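Local structure of sister chromatid cohesion protein (Chaetomium thermophilum, 5T8V) at residues 204-207 and 208-211; 227-230 and 231-235; 252-255 and 256-260. The protein probably loads cohesin onto chromatin as a member of the SCC2/Nipped-B family, this chain being its helical-repeat C-terminal part. All blocks are in the same frame, centred on the assembly; numbering follows the deposited sequence.

Interaction 1 of 3, residues 204-207 and 208-211; sequences LSMM and SELI
Met-207 and Leu-210, one turn apart on helix 190-213, run alongside each other in the same direction, with CE of Met-207 4.0 Å from CD2 of Leu-210. The methionine starts with CG beside its backbone N (chi1 -60°) and bends at each later torsion, which carries the methyl forward along the helix toward the leucine. This is the close-packed face: Met-134 of helix 120-136 lies against both residues, while Ala-155 and Ile-152 of helix 149-172 meet Met-207 and Leu-210 respectively. Backbone bonds hold the turns together, among them Ser-208 N to Leu-204 O at 3.0 Å and Ile-211 N to Met-207 O at 3.0 Å.

The looser side carries Ser-205 and Glu-209, both partly exposed. At its border the thioether of the buried Met-206, which also packs on Met-134, crosses the end of the Glu-209 side chain at a slant, SD standing 3.7 Å from OE1 and CE 3.8 Å from the carboxylate carbon CD. Glu-209 runs out nearly straight, and its OE2 forms a salt bridge with Lys-213. Replacing Glu-209 by an alanine would probably leave Lys-213 without this anionic mate and bare one flank of the Met-206 thioether. The chemistry is thus divided: methyl groups meet by dispersion on the inner face, whereas the salt bridge of Glu-209 lies on the partly exposed side.

Interaction 2 of 3, residues 227-230 and 231-235; sequences AASQ and LLFIE
The C-terminal end of helix 218-232 is where Ala-227 to Gln-230 meet the residues that lead the chain out of the helix. Two bonds of the regular helical pattern remain: Leu-231 N to Ala-227 O at 2.9 Å, and Leu-232 N to Ala-228 O at 2.9 Å. The second is more bent, with an N-H...O angle of 131°, and the same NH also makes a weak bond to Ser-229 O. One residue further on the spacing shortens: Phe-233 N bonds to Gln-230 O at 3.3 Å, from above the carbonyl plane, and Ile-234 N reaches back to Leu-231 O in the same three-residue step.

The Phe-233 ring turns back alongside the last turn. With CG beside the backbone N (chi1 -53°), its edge is brought to the carbonyl of Ser-229, which lies near the ring plane with O 3.2 Å from CD2 and 3.5 Å from CE2. The ring's polarised C-H edge therefore faces a carbonyl that has a weak N-H partner in Leu-232. Beside it, CB of Leu-232 rests 3.4 Å from Ser-229 O, so carbon atoms of Leu-232 and Phe-233 both flank this carbonyl.

Around the helix end, Ala-227 and Leu-231 pack on Ile-163 of helix 149-172, where Ile-234 also meets Ala-171. Ala-228, Leu-231 and Leu-232 touch helix 247-267, and Phe-233 reaches Leu-283 and Leu-286 in the loop beyond helix 272-282.

Interaction 3 of 3, residues 252-255 and 256-260; sequences GFRL and VAMDM
Gly-252 accepts the first bond of this stretch of helix 247-267: its O takes the NH of Val-256 at 3.0 Å in an almost straight bond (N-H...O 174°). CG2 of Val-256, placed beside its own backbone N, lies 3.5 Å from the same oxygen, so this carbonyl meets both the amide and a methyl group of Val-256.

Phe-253 contributes its carbonyl to Ala-257 N at 2.9 Å, while its ring leaves the contact for Ala-200 and Gln-201 of helix 190-213.

At Arg-254 the backbone and the side chain serve different partners. Its O receives the NH of Met-258, and CB of Ala-257 sits 3.4 Å from that oxygen. CG of Met-258 also comes within 3.5 Å of it; from there the methionine runs out extended, both later torsions near 180°, which carries its CE to 4.4 Å from the aliphatic CG of Arg-254. The two long chains thus meet only loosely through carbon. Beyond that, NH2 of the arginine is hydrogen-bonded to Thr-294 O, and Phe-295 and Pro-305 each touch both side chains.

Leu-255, on the exposed side, closes the series by accepting Asp-259 N at 2.9 Å. The carboxylate of Asp-259 folds back over this turn, bringing CG to 3.5 Å from Leu-255 O, while OD1 forms a salt bridge with Arg-312 of helix 305-315. That cation probably stabilises the negative charge of Asp-259. Taken together, consecutive carbonyls are paired with amides and lined by carbon, and both charged side chains send their polar ends to partners beyond the helix turn.

In the fold
From the N terminus, the three contacts come in series, each local to one helix or its end; none closes a long loop, nests in another or crosses it. Interaction 1 lies on helix 190-213, interaction 2 at the end of the following helix 218-232, and interaction 3 on helix 247-267, next again in the chain. Helix 247-267 meets both of the others: Val-256 packs on Leu-204, Met-260 on Leu-204 and Ser-208, and Ala-257 and Met-258 on Leu-231 and Leu-232. Interactions 2 and 3 are closest, their centres about 9 Å apart. Interactions 1 and 2 also touch directly, CD1 of Leu-204 lying 3.6 Å from CD1 of Leu-231, so three successive helices share one apolar core.

Interaction 1 of 3, residues 204-207 and 208-211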
loop_
_atom_site.group_PDB
_atom_site.type_symbol
_atom_site.label_atom_id
_atom_site.label_comp_id
_atom_site.label_asym_id
_atom_site.label_seq_id
_atom_site.Cartn_x
_atom_site.Cartn_y
_atom_site.Cartn_z
ATOM N N LEU A 204 -52.828 17.848 -7.019
ATOM C CA LEU A 204 -51.606 17.481 -7.729
ATOM C C LEU A 204 -51.654 16.027 -8.188
ATOM O O LEU A 204 -51.410 15.720 -9.365
ATOM C CB LEU A 204 -50.395 17.729 -6.831
ATOM C CG LEU A 204 -50.123 19.193 -6.472
ATOM C CD1 LEU A 204 -49.173 19.293 -5.293
ATOM C CD2 LEU A 204 -49.551 19.934 -7.664
ATOM N N SER A 205 -51.968 15.111 -7.270
ATOM C CA SER A 205 -52.086 13.708 -7.647
ATOM C C SER A 205 -53.145 13.523 -8.725
ATOM O O SER A 205 -52.986 12.692 -9.630
ATOM C CB SER A 205 -52.415 12.859 -6.420
ATOM O OG SER A 205 -53.766 13.027 -6.032
ATOM N N MET A 206 -54.230 14.298 -8.656
ATOM C CA MET A 206 -55.260 14.196 -9.683
ATOM C C MET A 206 -54.733 14.625 -11.047
ATOM O O MET A 206 -55.182 14.101 -12.071
ATOM C CB MET A 206 -56.478 15.037 -9.305
ATOM C CG MET A 206 -57.653 14.865 -10.262
ATOM S SD MET A 206 -58.224 13.154 -10.359
ATOM C CE MET A 206 -58.309 12.932 -12.132
ATOM N N MET A 207 -53.801 15.579 -11.085
ATOM C CA MET A 207 -53.170 15.941 -12.352
ATOM C C MET A 207 -52.279 14.815 -12.855
ATOM O O MET A 207 -52.296 14.482 -14.053
ATOM C CB MET A 207 -52.360 17.227 -12.190
ATOM C CG MET A 207 -53.178 18.426 -11.747
ATOM S SD MET A 207 -54.433 18.905 -12.947
ATOM C CE MET A 207 -53.419 19.544 -14.276
ATOM N N SER A 208 -51.486 14.221 -11.955
ATOM C CA SER A 208 -50.703 13.045 -12.327
ATOM C C SER A 208 -51.581 11.996 -12.986
ATOM O O SER A 208 -51.202 11.406 -14.005
ATOM C CB SER A 208 -50.011 12.454 -11.098
ATOM O OG SER A 208 -48.954 13.285 -10.656
ATOM N N GLU A 209 -52.765 11.751 -12.423
ATOM C CA GLU A 209 -53.699 10.826 -13.055
ATOM C C GLU A 209 -54.181 11.362 -14.398
ATOM O O GLU A 209 -54.269 10.612 -15.377
ATOM C CB GLU A 209 -54.883 10.564 -12.125
ATOM C CG GLU A 209 -55.934 9.627 -12.695
ATOM C CD GLU A 209 -57.084 9.397 -11.736
ATOM O OE1 GLU A 209 -56.920 9.681 -10.529
ATOM O OE2 GLU A 209 -58.154 8.938 -12.192
ATOM N N LEU A 210 -54.485 12.661 -14.466
ATOM C CA LEU A 210 -55.023 13.251 -15.687
ATOM C C LEU A 210 -54.126 12.973 -16.882
ATOM O O LEU A 210 -54.575 12.436 -17.902
ATOM C CB LEU A 210 -55.200 14.761 -15.513
ATOM C CG LEU A 210 -55.667 15.518 -16.768
ATOM C CD1 LEU A 210 -57.170 15.380 -16.953
ATOM C CD2 LEU A 210 -55.258 16.974 -16.711
ATOM N N ILE A 211 -52.849 13.349 -16.785
ATOM C CA ILE A 211 -51.985 13.296 -17.959
ATOM C C ILE A 211 -51.841 11.889 -18.527
ATOM O O ILE A 211 -51.345 11.734 -19.647
ATOM C CB ILE A 211 -50.597 13.892 -17.639
ATOM C CG1 ILE A 211 -49.935 13.141 -16.481
ATOM C CG2 ILE A 211 -50.731 15.378 -17.328
ATOM C CD1 ILE A 211 -48.518 13.600 -16.187
#

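Interaction 2 of 3, residues 227-230 and 231-235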
loop_
_atom_site.group_PDB
_atom_site.type_symbol
_atom_site.label_atom_id
_atom_site.label_comp_id
_atom_site.label_asym_id
_atom_site.label_seq_id
_atom_site.Cartn_x
_atom_site.Cartn_y
_atom_site.Cartn_z
ATOM N N ALA A 227 -43.102 22.451 -11.782
ATOM C CA ALA A 227 -43.705 22.575 -10.460
ATOM C C ALA A 227 -43.340 21.390 -9.573
ATOM O O ALA A 227 -42.928 21.567 -8.419
ATOM C CB ALA A 227 -45.220 22.698 -10.596
ATOM N N ALA A 228 -43.490 20.172 -10.094
ATOM C CA ALA A 228 -43.103 18.988 -9.336
ATOM C C ALA A 228 -41.618 19.015 -9.011
ATOM O O ALA A 228 -41.213 18.704 -7.883
ATOM C CB ALA A 228 -43.458 17.725 -10.117
ATOM N N SER A 229 -40.786 19.382 -9.989
ATOM C CA SER A 229 -39.362 19.536 -9.726
ATOM C C SER A 229 -39.125 20.489 -8.563
ATOM O O SER A 229 -38.225 20.271 -7.745
ATOM C CB SER A 229 -38.647 20.034 -10.981
ATOM O OG SER A 229 -37.288 20.337 -10.706
ATOM N N GLN A 230 -39.932 21.547 -8.465
ATOM C CA GLN A 230 -39.780 22.481 -7.353
ATOM C C GLN A 230 -40.193 21.834 -6.035
ATOM O O GLN A 230 -39.488 21.956 -5.026
ATOM C CB GLN A 230 -40.593 23.750 -7.619
ATOM C CG GLN A 230 -40.462 24.817 -6.539
ATOM C CD GLN A 230 -39.017 25.191 -6.249
ATOM O OE1 GLN A 230 -38.494 26.160 -6.800
ATOM N NE2 GLN A 230 -38.366 24.423 -5.377
ATOM N N LEU A 231 -41.336 21.141 -6.023
ATOM C CA LEU A 231 -41.785 20.466 -4.809
ATOM C C LEU A 231 -40.813 19.392 -4.351
ATOM O O LEU A 231 -40.819 19.027 -3.169
ATOM C CB LEU A 231 -43.160 19.829 -5.027
ATOM C CG LEU A 231 -44.404 20.645 -4.676
ATOM C CD1 LEU A 231 -45.647 19.828 -4.991
ATOM C CD2 LEU A 231 -44.405 21.064 -3.213
ATOM N N LEU A 232 -39.989 18.866 -5.259
ATOM C CA LEU A 232 -39.074 17.789 -4.900
ATOM C C LEU A 232 -38.077 18.243 -3.842
ATOM O O LEU A 232 -37.736 17.479 -2.931
ATOM C CB LEU A 232 -38.351 17.296 -6.153
ATOM C CG LEU A 232 -37.408 16.104 -6.008
ATOM C CD1 LEU A 232 -38.178 14.838 -5.675
ATOM C CD2 LEU A 232 -36.612 15.932 -7.288
ATOM N N PHE A 233 -37.604 19.488 -3.939
ATOM C CA PHE A 233 -36.619 20.038 -3.017
ATOM C C PHE A 233 -37.263 20.881 -1.923
ATOM O O PHE A 233 -36.652 21.834 -1.427
ATOM C CB PHE A 233 -35.586 20.861 -3.787
ATOM C CG PHE A 233 -34.948 20.113 -4.922
ATOM C CD1 PHE A 233 -33.841 19.308 -4.704
ATOM C CD2 PHE A 233 -35.463 20.205 -6.204
ATOM C CE1 PHE A 233 -33.256 18.611 -5.745
ATOM C CE2 PHE A 233 -34.885 19.512 -7.250
ATOM C CZ PHE A 233 -33.779 18.714 -7.022
ATOM N N ILE A 234 -38.498 20.550 -1.543
ATOM C CA ILE A 234 -39.154 21.237 -0.440
ATOM C C ILE A 234 -38.316 21.078 0.822
ATOM O O ILE A 234 -37.730 20.017 1.072
ATOM C CB ILE A 234 -40.577 20.684 -0.252
ATOM C CG1 ILE A 234 -41.296 21.404 0.886
ATOM C CG2 ILE A 234 -40.535 19.178 0.006
ATOM C CD1 ILE A 234 -42.770 21.070 0.972
ATOM N N GLU A 235 -38.252 22.141 1.627
ATOM C CA GLU A 235 -37.411 22.151 2.824
ATOM C C GLU A 235 -38.265 21.837 4.047
ATOM O O GLU A 235 -38.667 22.713 4.811
ATOM C CB GLU A 235 -36.692 23.486 2.972
ATOM C CG GLU A 235 -35.276 23.473 2.436
ATOM C CD GLU A 235 -34.409 24.543 3.066
ATOM O OE1 GLU A 235 -34.838 25.717 3.104
ATOM O OE2 GLU A 235 -33.302 24.206 3.538
#

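Interaction 3 of 3, residues 252-255 and 256-260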
loop_
_atom_site.group_PDB
_atom_site.type_symbol
_atom_site.label_atom_id
_atom_site.label_comp_id
_atom_site.label_asym_id
_atom_site.label_seq_id
_atom_site.Cartn_x
_atom_site.Cartn_y
_atom_site.Cartn_z
ATOM N N GLY A 252 -45.498 14.007 2.239
ATOM C CA GLY A 252 -46.507 13.614 1.272
ATOM C C GLY A 252 -46.422 14.427 -0.003
ATOM O O GLY A 252 -46.553 13.888 -1.107
ATOM N N PHE A 253 -46.190 15.734 0.127
ATOM C CA PHE A 253 -45.992 16.538 -1.077
ATOM C C PHE A 253 -44.808 16.026 -1.892
ATOM O O PHE A 253 -44.909 15.856 -3.113
ATOM C CB PHE A 253 -45.800 18.007 -0.716
ATOM C CG PHE A 253 -47.083 18.730 -0.460
ATOM C CD1 PHE A 253 -47.923 19.056 -1.508
ATOM C CD2 PHE A 253 -47.452 19.076 0.824
ATOM C CE1 PHE A 253 -49.109 19.720 -1.277
ATOM C CE2 PHE A 253 -48.634 19.741 1.061
ATOM C CZ PHE A 253 -49.464 20.065 0.007
ATOM N N ARG A 254 -43.670 15.782 -1.235
ATOM C CA ARG A 254 -42.503 15.257 -1.942
ATOM C C ARG A 254 -42.864 14.003 -2.733
ATOM O O ARG A 254 -42.515 13.870 -3.915
ATOM C CB ARG A 254 -41.385 14.963 -0.941
ATOM C CG ARG A 254 -39.977 15.063 -1.503
ATOM C CD ARG A 254 -38.948 15.107 -0.378
ATOM N NE ARG A 254 -39.093 13.983 0.546
ATOM C CZ ARG A 254 -38.489 13.898 1.728
ATOM N NH1 ARG A 254 -37.693 14.876 2.148
ATOM N NH2 ARG A 254 -38.683 12.835 2.499
ATOM N N LEU A 255 -43.579 13.075 -2.096
ATOM C CA LEU A 255 -43.946 11.830 -2.766
ATOM C C LEU A 255 -44.832 12.094 -3.979
ATOM O O LEU A 255 -44.597 11.552 -5.066
ATOM C CB LEU A 255 -44.641 10.894 -1.779
ATOM C CG LEU A 255 -43.720 9.859 -1.137
ATOM C CD1 LEU A 255 -44.349 9.275 0.115
ATOM C CD2 LEU A 255 -43.400 8.760 -2.141
ATOM N N VAL A 256 -45.867 12.921 -3.810
ATOM C CA VAL A 256 -46.729 13.265 -4.940
ATOM C C VAL A 256 -45.901 13.821 -6.092
ATOM O O VAL A 256 -46.144 13.506 -7.265
ATOM C CB VAL A 256 -47.819 14.258 -4.491
ATOM C CG1 VAL A 256 -48.479 14.937 -5.691
ATOM C CG2 VAL A 256 -48.867 13.537 -3.661
ATOM N N ALA A 257 -44.911 14.661 -5.775
ATOM C CA ALA A 257 -44.068 15.225 -6.821
ATOM C C ALA A 257 -43.290 14.135 -7.547
ATOM O O ALA A 257 -43.212 14.135 -8.783
ATOM C CB ALA A 257 -43.114 16.260 -6.229
ATOM N N MET A 258 -42.702 13.200 -6.799
ATOM C CA MET A 258 -41.987 12.097 -7.434
ATOM C C MET A 258 -42.902 11.316 -8.371
ATOM O O MET A 258 -42.529 11.004 -9.509
ATOM C CB MET A 258 -41.394 11.179 -6.369
ATOM C CG MET A 258 -40.258 11.816 -5.595
ATOM S SD MET A 258 -39.547 10.710 -4.369
ATOM C CE MET A 258 -38.211 11.723 -3.740
ATOM N N ASP A 259 -44.112 10.994 -7.909
ATOM C CA ASP A 259 -45.068 10.300 -8.769
ATOM C C ASP A 259 -45.316 11.084 -10.050
ATOM O O ASP A 259 -45.319 10.517 -11.151
ATOM C CB ASP A 259 -46.380 10.074 -8.018
ATOM C CG ASP A 259 -46.250 9.045 -6.913
ATOM O OD1 ASP A 259 -45.122 8.559 -6.685
ATOM O OD2 ASP A 259 -47.272 8.727 -6.271
ATOM N N MET A 260 -45.517 12.397 -9.929
ATOM C CA MET A 260 -45.807 13.211 -11.106
ATOM C C MET A 260 -44.646 13.183 -12.094
ATOM O O MET A 260 -44.849 13.017 -13.304
ATOM C CB MET A 260 -46.118 14.646 -10.677
ATOM C CG MET A 260 -46.667 15.517 -11.794
ATOM S SD MET A 260 -47.121 17.169 -11.241
ATOM C CE MET A 260 -48.526 16.814 -10.191
#